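Local coordinates for protein 432aa long hypothetical deoxyribodipyrimidine photolyase (Sulfolobus tokodaii, PDB 2E0I) that probably repairs cyclobutane pyrimidine dimers in DNA with the energy of light, binding one FAD as catalytic cofactor and a second as presumed light-harvesting antenna, at residues Ala79-Val82 against Val83-Phe87; Ser105-Glu108 against Lys109-Lys112; Val315-Phe318 against Leu319-Leu323; Val325-Arg328 against Trp329-Tyr333. One frame throughout, in Å; residues are numbered along the deposited sequence.

Interaction 1: Ala79-Val82 against Val83-Phe87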
loop_
_atom_site.group_PDB
_atom_site.type_symbol
_atom_site.label_atom_id
_atom_site.label_comp_id
_atom_site.label_asym_id
_atom_site.label_seq_id
_atom_site.Cartn_x
_atom_site.Cartn_y
_atom_site.Cartn_z
ATOM N N ALA A 79 -15.651 -9.925 -10.591
ATOM C CA ALA A 79 -16.199 -10.630 -9.439
ATOM C C ALA A 79 -17.700 -10.923 -9.498
ATOM O O ALA A 79 -18.105 -12.085 -9.439
ATOM C CB ALA A 79 -15.880 -9.859 -8.178
ATOM N N GLU A 80 -18.521 -9.879 -9.599
ATOM C CA GLU A 80 -19.969 -10.068 -9.651
ATOM C C GLU A 80 -20.409 -11.017 -10.773
ATOM O O GLU A 80 -21.245 -11.899 -10.550
ATOM C CB GLU A 80 -20.699 -8.712 -9.783
ATOM C CG GLU A 80 -20.125 -7.749 -10.819
ATOM C CD GLU A 80 -19.018 -6.888 -10.244
ATOM O OE1 GLU A 80 -18.092 -7.453 -9.618
ATOM O OE2 GLU A 80 -19.076 -5.646 -10.417
ATOM N N LYS A 81 -19.853 -10.845 -11.969
ATOM C CA LYS A 81 -20.207 -11.712 -13.085
ATOM C C LYS A 81 -19.734 -13.151 -12.880
ATOM O O LYS A 81 -20.413 -14.085 -13.286
ATOM C CB LYS A 81 -19.644 -11.147 -14.388
ATOM C CG LYS A 81 -20.286 -9.837 -14.775
ATOM C CD LYS A 81 -19.634 -9.218 -15.987
ATOM C CE LYS A 81 -20.233 -7.841 -16.219
ATOM N NZ LYS A 81 -19.335 -6.941 -17.003
ATOM N N VAL A 82 -18.578 -13.331 -12.248
ATOM C CA VAL A 82 -18.061 -14.669 -12.000
ATOM C C VAL A 82 -18.979 -15.437 -11.072
ATOM O O VAL A 82 -19.359 -16.565 -11.371
ATOM C CB VAL A 82 -16.671 -14.625 -11.375
ATOM C CG1 VAL A 82 -16.261 -16.023 -10.911
ATOM C CG2 VAL A 82 -15.685 -14.082 -12.383
ATOM N N VAL A 83 -19.319 -14.827 -9.940
ATOM C CA VAL A 83 -20.213 -15.446 -8.959
ATOM C C VAL A 83 -21.454 -15.884 -9.702
ATOM O O VAL A 83 -21.895 -17.034 -9.605
ATOM C CB VAL A 83 -20.639 -14.429 -7.870
ATOM C CG1 VAL A 83 -21.765 -14.998 -7.016
ATOM C CG2 VAL A 83 -19.440 -14.066 -7.009
ATOM N N SER A 84 -22.002 -14.937 -10.454
ATOM C CA SER A 84 -23.184 -15.168 -11.240
ATOM C C SER A 84 -23.099 -16.437 -12.118
ATOM O O SER A 84 -23.967 -17.294 -12.039
ATOM C CB SER A 84 -23.445 -13.928 -12.094
ATOM O OG SER A 84 -24.618 -14.076 -12.869
ATOM N N ARG A 85 -22.052 -16.577 -12.926
ATOM C CA ARG A 85 -21.937 -17.737 -13.813
ATOM C C ARG A 85 -21.623 -19.069 -13.151
ATOM O O ARG A 85 -22.225 -20.090 -13.476
ATOM C CB ARG A 85 -20.868 -17.497 -14.883
ATOM C CG ARG A 85 -20.783 -16.075 -15.385
ATOM C CD ARG A 85 -20.443 -16.021 -16.855
ATOM N NE ARG A 85 -19.905 -14.722 -17.223
ATOM C CZ ARG A 85 -18.679 -14.325 -16.895
ATOM N NH1 ARG A 85 -17.886 -15.140 -16.197
ATOM N NH2 ARG A 85 -18.242 -13.121 -17.264
ATOM N N PHE A 86 -20.688 -19.057 -12.210
ATOM C CA PHE A 86 -20.251 -20.291 -11.576
ATOM C C PHE A 86 -20.795 -20.710 -10.205
ATOM O O PHE A 86 -20.893 -21.905 -9.928
ATOM C CB PHE A 86 -18.723 -20.278 -11.500
ATOM C CG PHE A 86 -18.041 -20.102 -12.833
ATOM C CD1 PHE A 86 -17.753 -21.203 -13.641
ATOM C CD2 PHE A 86 -17.652 -18.830 -13.265
ATOM C CE1 PHE A 86 -17.083 -21.042 -14.856
ATOM C CE2 PHE A 86 -16.979 -18.653 -14.482
ATOM C CZ PHE A 86 -16.693 -19.763 -15.279
ATOM N N PHE A 87 -21.149 -19.765 -9.342
ATOM C CA PHE A 87 -21.609 -20.153 -8.008
ATOM C C PHE A 87 -23.108 -20.093 -7.718
ATOM O O PHE A 87 -23.524 -20.205 -6.571
ATOM C CB PHE A 87 -20.873 -19.317 -6.957
ATOM C CG PHE A 87 -19.407 -19.136 -7.235
ATOM C CD1 PHE A 87 -18.633 -20.187 -7.726
ATOM C CD2 PHE A 87 -18.791 -17.919 -6.980
ATOM C CE1 PHE A 87 -17.271 -20.025 -7.959
ATOM C CE2 PHE A 87 -17.429 -17.753 -7.209
ATOM C CZ PHE A 87 -16.672 -18.810 -7.700
#

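Interaction 2: Ser105-Glu108 against Lys109-Lys112. With FAD (flavin-adenine dinucleotide), chain F.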
loop_
_atom_site.group_PDB
_atom_site.type_symbol
_atom_site.label_atom_id
_atom_site.label_comp_id
_atom_site.label_asym_id
_atom_site.label_seq_id
_atom_site.Cartn_x
_atom_site.Cartn_y
_atom_site.Cartn_z
ATOM N N SER A 105 -18.777 -1.259 -3.988
ATOM C CA SER A 105 -19.764 -1.469 -5.032
ATOM C C SER A 105 -19.688 -2.886 -5.574
ATOM O O SER A 105 -20.700 -3.466 -5.978
ATOM C CB SER A 105 -19.579 -0.455 -6.158
ATOM O OG SER A 105 -18.540 -0.849 -7.020
ATOM N N ARG A 106 -18.487 -3.446 -5.571
ATOM C CA ARG A 106 -18.277 -4.805 -6.048
ATOM C C ARG A 106 -19.002 -5.795 -5.160
ATOM O O ARG A 106 -19.559 -6.784 -5.638
ATOM C CB ARG A 106 -16.794 -5.103 -6.046
ATOM C CG ARG A 106 -16.381 -6.551 -5.941
ATOM C CD ARG A 106 -14.992 -6.430 -6.273
ATOM N NE ARG A 106 -13.921 -7.033 -5.517
ATOM C CZ ARG A 106 -13.347 -6.727 -4.355
ATOM N NH1 ARG A 106 -12.331 -7.492 -4.041
ATOM N NH2 ARG A 106 -13.733 -5.798 -3.498
ATOM N N ASP A 107 -18.994 -5.524 -3.861
ATOM C CA ASP A 107 -19.657 -6.394 -2.919
ATOM C C ASP A 107 -21.169 -6.188 -2.979
ATOM O O ASP A 107 -21.949 -7.127 -2.792
ATOM C CB ASP A 107 -19.083 -6.157 -1.523
ATOM C CG ASP A 107 -17.669 -6.724 -1.381
ATOM O OD1 ASP A 107 -16.958 -6.799 -2.407
ATOM O OD2 ASP A 107 -17.253 -7.089 -0.255
ATOM N N GLU A 108 -21.595 -4.968 -3.268
ATOM C CA GLU A 108 -23.024 -4.729 -3.387
ATOM C C GLU A 108 -23.555 -5.566 -4.547
ATOM O O GLU A 108 -24.606 -6.205 -4.442
ATOM C CB GLU A 108 -23.307 -3.256 -3.655
ATOM C CG GLU A 108 -22.791 -2.350 -2.572
ATOM C CD GLU A 108 -23.223 -0.915 -2.773
ATOM O OE1 GLU A 108 -23.194 -0.450 -3.938
ATOM O OE2 GLU A 108 -23.580 -0.250 -1.768
ATOM N N LYS A 109 -22.820 -5.567 -5.654
ATOM C CA LYS A 109 -23.255 -6.332 -6.794
ATOM C C LYS A 109 -23.239 -7.808 -6.467
ATOM O O LYS A 109 -24.150 -8.533 -6.859
ATOM C CB LYS A 109 -22.385 -6.039 -8.020
ATOM C CG LYS A 109 -22.423 -4.572 -8.436
ATOM C CD LYS A 109 -21.956 -4.350 -9.869
ATOM C CE LYS A 109 -21.425 -2.920 -10.083
ATOM N NZ LYS A 109 -20.047 -2.714 -9.485
ATOM N N ILE A 110 -22.226 -8.277 -5.746
ATOM C CA ILE A 110 -22.198 -9.702 -5.419
ATOM C C ILE A 110 -23.389 -10.026 -4.516
ATOM O O ILE A 110 -23.980 -11.107 -4.611
ATOM C CB ILE A 110 -20.883 -10.126 -4.709
ATOM C CG1 ILE A 110 -19.690 -9.901 -5.640
ATOM C CG2 ILE A 110 -20.951 -11.603 -4.328
ATOM C CD1 ILE A 110 -18.338 -10.171 -4.991
ATOM N N ARG A 111 -23.747 -9.078 -3.650
ATOM C CA ARG A 111 -24.869 -9.276 -2.749
ATOM C C ARG A 111 -26.161 -9.414 -3.548
ATOM O O ARG A 111 -26.948 -10.334 -3.315
ATOM C CB ARG A 111 -24.981 -8.124 -1.761
ATOM C CG ARG A 111 -26.079 -8.344 -0.749
ATOM C CD ARG A 111 -26.037 -7.316 0.349
ATOM N NE ARG A 111 -24.875 -7.485 1.218
ATOM C CZ ARG A 111 -24.659 -8.548 1.992
ATOM N NH1 ARG A 111 -25.531 -9.553 2.003
ATOM N NH2 ARG A 111 -23.575 -8.607 2.764
ATOM N N LYS A 112 -26.380 -8.508 -4.493
ATOM C CA LYS A 112 -27.567 -8.589 -5.334
ATOM C C LYS A 112 -27.652 -9.952 -6.041
ATOM O O LYS A 112 -28.677 -10.620 -6.001
ATOM C CB LYS A 112 -27.551 -7.476 -6.371
ATOM C CG LYS A 112 -28.032 -6.140 -5.847
ATOM C CD LYS A 112 -28.281 -5.161 -6.998
ATOM C CE LYS A 112 -29.003 -5.835 -8.195
ATOM N NZ LYS A 112 -30.172 -6.708 -7.805
HETATM P PA FAD F . -7.248 -1.948 -6.720
HETATM O O1A FAD F . -6.387 -0.882 -6.159
HETATM O O2A FAD F . -6.796 -2.991 -7.665
HETATM O O5B FAD F . -8.020 -1.014 -7.782
HETATM C C5B FAD F . -9.206 -1.482 -8.433
HETATM C C4B FAD F . -9.846 -0.393 -9.299
HETATM O O4B FAD F . -9.687 0.869 -8.622
HETATM C C3B FAD F . -9.123 -0.240 -10.638
HETATM O O3B FAD F . -10.005 0.358 -11.593
HETATM C C2B FAD F . -8.008 0.733 -10.259
HETATM O O2B FAD F . -7.552 1.412 -11.431
HETATM C C1B FAD F . -8.814 1.708 -9.399
HETATM N N9A FAD F . -7.938 2.535 -8.533
HETATM C C8A FAD F . -6.996 2.078 -7.710
HETATM N N7A FAD F . -6.435 3.089 -7.052
HETATM C C5A FAD F . -7.026 4.208 -7.457
HETATM C C6A FAD F . -6.895 5.550 -7.120
HETATM N N6A FAD F . -5.979 5.936 -6.239
HETATM N N1A FAD F . -7.686 6.454 -7.717
HETATM C C2A FAD F . -8.578 6.087 -8.622
HETATM N N3A FAD F . -8.726 4.819 -8.966
HETATM C C4A FAD F . -7.977 3.859 -8.406
HETATM N N1 FAD F . -7.802 -8.784 -5.820
HETATM C C2 FAD F . -8.611 -9.740 -6.448
HETATM O O2 FAD F . -9.503 -10.302 -5.816
HETATM N N3 FAD F . -8.428 -10.013 -7.808
HETATM C C4 FAD F . -7.449 -9.326 -8.539
HETATM O O4 FAD F . -7.288 -9.575 -9.734
HETATM C C4X FAD F . -6.660 -8.364 -7.916
HETATM N N5 FAD F . -5.727 -7.626 -8.657
HETATM C C5X FAD F . -4.948 -6.641 -8.035
HETATM C C6 FAD F . -4.090 -5.854 -8.798
HETATM C C7 FAD F . -3.382 -4.810 -8.208
HETATM C C7M FAD F . -2.449 -3.956 -9.070
HETATM C C8 FAD F . -3.532 -4.560 -6.847
HETATM C C8M FAD F . -2.770 -3.421 -6.168
HETATM C C9 FAD F . -4.385 -5.354 -6.084
HETATM C C9A FAD F . -5.096 -6.397 -6.672
HETATM N N10 FAD F . -6.000 -7.167 -5.922
HETATM C C10 FAD F . -6.831 -8.097 -6.560
HETATM C "C1'" FAD F . -6.150 -6.950 -4.465
HETATM C "C2'" FAD F . -7.078 -5.783 -4.128
HETATM O "O2'" FAD F . -6.396 -4.864 -3.268
HETATM C "C3'" FAD F . -8.360 -6.290 -3.460
HETATM O "O3'" FAD F . -9.085 -7.111 -4.380
HETATM C "C4'" FAD F . -9.242 -5.120 -3.015
HETATM O "O4'" FAD F . -10.312 -5.623 -2.209
HETATM C "C5'" FAD F . -9.815 -4.377 -4.224
HETATM O "O5'" FAD F . -9.968 -2.981 -3.958
HETATM P P FAD F . -8.783 -1.958 -4.340
HETATM O O1P FAD F . -9.325 -0.590 -4.176
HETATM O O2P FAD F . -7.551 -2.323 -3.607
HETATM O O3P FAD F . -8.611 -2.250 -5.914
#

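Interaction 3: Val315-Phe318 against Leu319-Leu323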
loop_
_atom_site.group_PDB
_atom_site.type_symbol
_atom_site.label_atom_id
_atom_site.label_comp_id
_atom_site.label_asym_id
_atom_site.label_seq_id
_atom_site.Cartn_x
_atom_site.Cartn_y
_atom_site.Cartn_z
ATOM N N VAL A 315 10.228 12.849 -1.252
ATOM C CA VAL A 315 9.965 12.772 -2.673
ATOM C C VAL A 315 8.592 13.368 -2.990
ATOM O O VAL A 315 8.434 14.127 -3.938
ATOM C CB VAL A 315 10.072 11.292 -3.125
ATOM C CG1 VAL A 315 8.991 10.948 -4.135
ATOM C CG2 VAL A 315 11.458 11.042 -3.705
ATOM N N ALA A 316 7.606 13.029 -2.173
ATOM C CA ALA A 316 6.257 13.523 -2.370
ATOM C C ALA A 316 6.223 15.034 -2.139
ATOM O O ALA A 316 5.544 15.769 -2.857
ATOM C CB ALA A 316 5.307 12.804 -1.417
ATOM N N PHE A 317 6.953 15.491 -1.131
ATOM C CA PHE A 317 7.015 16.910 -0.813
ATOM C C PHE A 317 7.538 17.673 -2.025
ATOM O O PHE A 317 6.912 18.614 -2.500
ATOM C CB PHE A 317 7.954 17.134 0.382
ATOM C CG PHE A 317 8.381 18.570 0.569
ATOM C CD1 PHE A 317 7.523 19.503 1.158
ATOM C CD2 PHE A 317 9.644 19.000 0.140
ATOM C CE1 PHE A 317 7.915 20.848 1.320
ATOM C CE2 PHE A 317 10.045 20.342 0.296
ATOM C CZ PHE A 317 9.175 21.265 0.888
ATOM N N PHE A 318 8.693 17.242 -2.520
ATOM C CA PHE A 318 9.350 17.862 -3.654
ATOM C C PHE A 318 8.464 18.002 -4.894
ATOM O O PHE A 318 8.503 19.029 -5.588
ATOM C CB PHE A 318 10.601 17.064 -4.014
ATOM C CG PHE A 318 11.531 17.792 -4.939
ATOM C CD1 PHE A 318 12.465 18.691 -4.435
ATOM C CD2 PHE A 318 11.458 17.602 -6.318
ATOM C CE1 PHE A 318 13.308 19.382 -5.286
ATOM C CE2 PHE A 318 12.299 18.291 -7.177
ATOM C CZ PHE A 318 13.223 19.179 -6.663
ATOM N N LEU A 319 7.668 16.983 -5.189
ATOM C CA LEU A 319 6.815 17.059 -6.364
ATOM C C LEU A 319 5.676 18.054 -6.186
ATOM O O LEU A 319 5.330 18.791 -7.109
ATOM C CB LEU A 319 6.228 15.689 -6.700
ATOM C CG LEU A 319 5.230 15.690 -7.865
ATOM C CD1 LEU A 319 5.967 15.954 -9.164
ATOM C CD2 LEU A 319 4.488 14.362 -7.925
ATOM N N VAL A 320 5.098 18.093 -4.997
ATOM C CA VAL A 320 3.974 18.972 -4.784
ATOM C C VAL A 320 4.318 20.405 -4.416
ATOM O O VAL A 320 3.867 21.346 -5.072
ATOM C CB VAL A 320 3.035 18.394 -3.713
ATOM C CG1 VAL A 320 1.824 19.286 -3.556
ATOM C CG2 VAL A 320 2.611 16.983 -4.103
ATOM N N LYS A 321 5.121 20.571 -3.372
ATOM C CA LYS A 321 5.478 21.900 -2.892
ATOM C C LYS A 321 6.711 22.556 -3.487
ATOM O O LYS A 321 7.068 23.657 -3.092
ATOM C CB LYS A 321 5.572 21.873 -1.364
ATOM C CG LYS A 321 4.206 21.675 -0.734
ATOM C CD LYS A 321 4.249 21.610 0.772
ATOM C CE LYS A 321 2.842 21.428 1.336
ATOM N NZ LYS A 321 2.845 21.262 2.824
ATOM N N VAL A 322 7.360 21.905 -4.442
ATOM C CA VAL A 322 8.537 22.499 -5.055
ATOM C C VAL A 322 8.392 22.537 -6.566
ATOM O O VAL A 322 8.648 23.560 -7.176
ATOM C CB VAL A 322 9.834 21.742 -4.649
ATOM C CG1 VAL A 322 11.022 22.250 -5.444
ATOM C CG2 VAL A 322 10.102 21.949 -3.165
ATOM N N LEU A 323 7.973 21.436 -7.176
ATOM C CA LEU A 323 7.809 21.415 -8.628
ATOM C C LEU A 323 6.387 21.844 -8.949
ATOM O O LEU A 323 6.002 21.958 -10.115
ATOM C CB LEU A 323 8.078 20.010 -9.191
ATOM C CG LEU A 323 9.480 19.421 -8.995
ATOM C CD1 LEU A 323 9.538 18.044 -9.604
ATOM C CD2 LEU A 323 10.522 20.316 -9.635
#

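Interaction 4: Val325-Arg328 against Trp329-Tyr333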
loop_
_atom_site.group_PDB
_atom_site.type_symbol
_atom_site.label_atom_id
_atom_site.label_comp_id
_atom_site.label_asym_id
_atom_site.label_seq_id
_atom_site.Cartn_x
_atom_site.Cartn_y
_atom_site.Cartn_z
ATOM N N VAL A 325 3.406 20.337 -8.748
ATOM C CA VAL A 325 2.639 19.395 -9.559
ATOM C C VAL A 325 1.515 18.794 -8.692
ATOM O O VAL A 325 1.724 18.450 -7.526
ATOM C CB VAL A 325 3.541 18.270 -10.106
ATOM C CG1 VAL A 325 2.700 17.235 -10.825
ATOM C CG2 VAL A 325 4.582 18.851 -11.041
ATOM N N ASP A 326 0.319 18.690 -9.259
ATOM C CA ASP A 326 -0.836 18.163 -8.541
ATOM C C ASP A 326 -0.494 16.851 -7.832
ATOM O O ASP A 326 0.065 15.941 -8.441
ATOM C CB ASP A 326 -1.990 17.958 -9.534
ATOM C CG ASP A 326 -3.310 17.642 -8.856
ATOM O OD1 ASP A 326 -4.333 17.623 -9.563
ATOM O OD2 ASP A 326 -3.334 17.408 -7.629
ATOM N N TRP A 327 -0.830 16.752 -6.547
ATOM C CA TRP A 327 -0.543 15.538 -5.796
ATOM C C TRP A 327 -1.191 14.284 -6.385
ATOM O O TRP A 327 -0.697 13.179 -6.181
ATOM C CB TRP A 327 -0.963 15.692 -4.333
ATOM C CG TRP A 327 -2.399 16.026 -4.126
ATOM C CD1 TRP A 327 -2.930 17.266 -3.980
ATOM C CD2 TRP A 327 -3.492 15.105 -4.023
ATOM N NE1 TRP A 327 -4.290 17.182 -3.786
ATOM C CE2 TRP A 327 -4.661 15.866 -3.810
ATOM C CE3 TRP A 327 -3.597 13.709 -4.092
ATOM C CZ2 TRP A 327 -5.923 15.279 -3.662
ATOM C CZ3 TRP A 327 -4.851 13.122 -3.946
ATOM C CH2 TRP A 327 -5.997 13.907 -3.733
ATOM N N ARG A 328 -2.293 14.451 -7.113
ATOM C CA ARG A 328 -2.975 13.316 -7.735
ATOM C C ARG A 328 -2.068 12.655 -8.765
ATOM O O ARG A 328 -2.140 11.451 -8.965
ATOM C CB ARG A 328 -4.270 13.760 -8.415
ATOM C CG ARG A 328 -5.338 14.232 -7.464
ATOM C CD ARG A 328 -6.542 14.722 -8.227
ATOM N NE ARG A 328 -7.417 15.572 -7.410
ATOM C CZ ARG A 328 -7.076 16.753 -6.883
ATOM N NH1 ARG A 328 -5.860 17.252 -7.076
ATOM N NH2 ARG A 328 -7.960 17.445 -6.170
ATOM N N TRP A 329 -1.224 13.443 -9.423
ATOM C CA TRP A 329 -0.292 12.910 -10.412
ATOM C C TRP A 329 0.697 11.981 -9.698
ATOM O O TRP A 329 0.962 10.853 -10.133
ATOM C CB TRP A 329 0.480 14.054 -11.081
ATOM C CG TRP A 329 -0.296 14.867 -12.088
ATOM C CD1 TRP A 329 -1.627 15.181 -12.052
ATOM C CD2 TRP A 329 0.236 15.518 -13.249
ATOM N NE1 TRP A 329 -1.956 15.987 -13.120
ATOM C CE2 TRP A 329 -0.832 16.209 -13.869
ATOM C CE3 TRP A 329 1.513 15.588 -13.825
ATOM C CZ2 TRP A 329 -0.660 16.961 -15.039
ATOM C CZ3 TRP A 329 1.684 16.338 -14.989
ATOM C CH2 TRP A 329 0.601 17.013 -15.581
ATOM N N GLY A 330 1.244 12.477 -8.593
ATOM C CA GLY A 330 2.195 11.704 -7.824
ATOM C C GLY A 330 1.537 10.478 -7.236
ATOM O O GLY A 330 2.126 9.408 -7.214
ATOM N N GLU A 331 0.312 10.641 -6.749
ATOM C CA GLU A 331 -0.439 9.533 -6.170
ATOM C C GLU A 331 -0.518 8.394 -7.170
ATOM O O GLU A 331 -0.223 7.247 -6.836
ATOM C CB GLU A 331 -1.859 9.971 -5.826
ATOM C CG GLU A 331 -2.728 8.841 -5.306
ATOM C CD GLU A 331 -4.222 9.153 -5.342
ATOM O OE1 GLU A 331 -5.004 8.344 -4.778
ATOM O OE2 GLU A 331 -4.612 10.190 -5.932
ATOM N N ARG A 332 -0.917 8.722 -8.399
ATOM C CA ARG A 332 -1.043 7.724 -9.450
ATOM C C ARG A 332 0.298 7.119 -9.833
ATOM O O ARG A 332 0.405 5.909 -10.046
ATOM C CB ARG A 332 -1.693 8.303 -10.703
ATOM C CG ARG A 332 -2.491 7.250 -11.460
ATOM C CD ARG A 332 -2.197 7.215 -12.936
ATOM N NE ARG A 332 -2.539 8.458 -13.611
ATOM C CZ ARG A 332 -2.219 8.772 -14.869
ATOM N NH1 ARG A 332 -1.531 7.934 -15.647
ATOM N NH2 ARG A 332 -2.586 9.955 -15.346
ATOM N N TYR A 333 1.329 7.946 -9.932
ATOM C CA TYR A 333 2.625 7.402 -10.282
ATOM C C TYR A 333 3.079 6.365 -9.246
ATOM O O TYR A 333 3.550 5.280 -9.606
ATOM C CB TYR A 333 3.657 8.508 -10.393
ATOM C CG TYR A 333 4.975 7.971 -10.844
ATOM C CD1 TYR A 333 5.121 7.434 -12.120
ATOM C CD2 TYR A 333 6.064 7.934 -9.978
ATOM C CE1 TYR A 333 6.318 6.867 -12.522
ATOM C CE2 TYR A 333 7.275 7.369 -10.369
ATOM C CZ TYR A 333 7.390 6.837 -11.642
ATOM O OH TYR A 333 8.576 6.273 -12.027
HETATM O O HOH W 1 -4.480 9.988 -8.396
#

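Interaction 1: Ala79-Val82 against Val83-Phe87
Val82 and Phe86 form the last full turn of helix 79-86, which carries the chain from strand 73-76 to strand 92-96 in the parallel sheet of the N-terminal photolyase domain. Phe86 N donates to Val82 O over 2.9 Å in an almost straight bond (N-H...O 176°), and Val83 N repeats the alpha-helical pattern on Ala79 O at 3.0 Å. Phe87 leaves helical geometry, although its N still reaches Val83 O at 2.8 Å. With chi1 at 170°, Val82 turns CG1 past its own carbonyl carbon toward the end of the helix. There the methyl lies 3.9 Å from Phe86 CD2 and 4.2 Å from Phe87 CE2, so a short branched residue fits beside the two rings. The other flank is polar and exposed. Arg85 bends at chi2 (-145°) and lays one guanidinium face over Lys81, with NH2 3.8 Å from Lys81 CB. Lys81 itself stretches away, and its NZ, 6.3 Å from Arg85 NH2, is paired with Glu78 in a salt bridge, which would ease any repulsion between like charges. Around this turn, Phe86 and Phe87 both meet the ring of Phe75 on strand 73-76, Phe87 edge-to-face, while the small side chain of Ala79 and that of Val83 rest on Ile110 of helix 101-115.

Interaction 2: Ser105-Glu108 against Lys109-Lys112
Lys109 folds back along helix 101-115 toward Ser105, one turn earlier, and its ammonium end meets the serine hydroxyl. The lysine chain runs nearly straight until the last bond, where a chi4 of 75° curls NZ inward to 3.4 Å from Ser105 OG, a weak hydrogen bond. Beneath this pair Lys109 N donates to Ser105 O at 3.0 Å. On another side of the helix Ile110 extends CD1 alongside the aliphatic part of Arg106, 4.2 Å from its CG, so the arginine has an apolar neighbour at its root and polar ones at its tip. Arg106 bends at chi3 (132°) and presents one guanidinium face to C5' of the FAD. Its NH1 reaches the ribityl chain, lying 3.3 Å from O4' in a weak hydrogen bond (N-H...O 138°) and equally far from O3'. Asp107 OD1 stands 3.5 Å from Arg106 NH2, well out of the guanidinium plane, and the attraction is one of charge alone. The same carboxylate oxygen makes a salt bridge with Arg8, whose NE lies close to Arg106 NH1. A negative aspartate beside two arginines would offset their mutual repulsion, leaving a cationic group that can hold the sugar-alcohol part of the cofactor through one long, weak hydrogen bond to O4' and a close approach to O3', while Lys109 has its stronger, ionic partner in Glu80.

Interaction 3: Val315-Phe318 against Leu319-Leu323
Phe318 O is gripped by two backbone amides: Leu323 N at 2.9 Å, with the donor close to the line of the C=O bond, and Val322 N at 3.3 Å in a weak bond. The first spans five residues, as befits the wider pi-type turn here, whereas Lys321 N keeps the alpha-helical step to Phe317 O at 2.8 Å. Val322 sets CG1 over one face of the Phe318 ring, a CH-pi contact 4.0 Å from the centroid and 24° off the normal, and Leu323 brings CG to 3.5 Å from Phe318 CE2. In the helical FAD-binding domain this is the buried stretch of helix 309-322, whose small Ala316, consistent with a place against a cofactor, touches the presumably catalytic FAD. Phe317, its CG anti to the backbone N (chi1 165°), swings its ring across Lys321 at about a right angle, with CE1 3.7 Å from Lys321 CB. The other methyl of Val322, CG2, lies 3.8 Å from Phe317 CE2. Lys321, a buried residue, is fully extended, which carries its NZ to Ser355 OG and Arg363 O, beside the ring of Phe362.

Interaction 4: Val325-Arg328 against Trp329-Tyr333
Val325 and Trp329 pack closely across the start of helix 327-337, for which Asp326 is the N-cap. The valine crosses the indole at about a right angle, CG1 lying 3.6 Å from Trp329 CE3, and Asp326 CB lies 3.8 Å from Trp329 CD1. An aspartate suits the cap because its short carboxylate can accept a first-turn amide: OD2 takes Arg328 N at 3.2 Å, nearly straight, from above the carboxylate plane. The same oxygen forms a salt bridge with Arg328 NH1, whose guanidinium lies over Trp327 CZ2 and whose NH2 pairs with Asp270. The charge of the buried Asp326 is thus met by that of Arg328 and probably by the helix dipole. Glu331 N closes the first turn on Trp327 O at 2.8 Å. The solvent side is looser: exposed Arg332 touches Arg328 O with CB (3.6 Å), its end leading away. Glu331 is a buried polar group, extended with CG anti to the backbone N (chi1 176°) and running beside Trp327, its OE2 3.5 Å from Trp327 CZ3. Its OE1 bonds N6A of an FAD and Asn347. A water donates to Arg328 O at 2.8 Å and to Glu331 OE2 at 2.5 Å.

The four contacts form two touching pairs. Interactions 1 and 2 join neighbouring helices of the N-terminal domain through the salt bridge from Glu80 OE2 to Lys109 NZ (3.2 Å) and packing of Val83 CG2 on Ile110 CG2 (3.9 Å). Interactions 3 and 4 lie on successive helices, linked by a probable hydrogen bond from Val325 N to Leu319 O (3.0 Å). Interactions 2 and 4 are about 17 Å apart at their nearest atoms, yet hold the same FAD, Arg106 at its ribityl chain and Glu331 at its adenine. This FAD, between the domains, is probably the antenna; interaction 3 touches the other, presumably catalytic, FAD through Ala316.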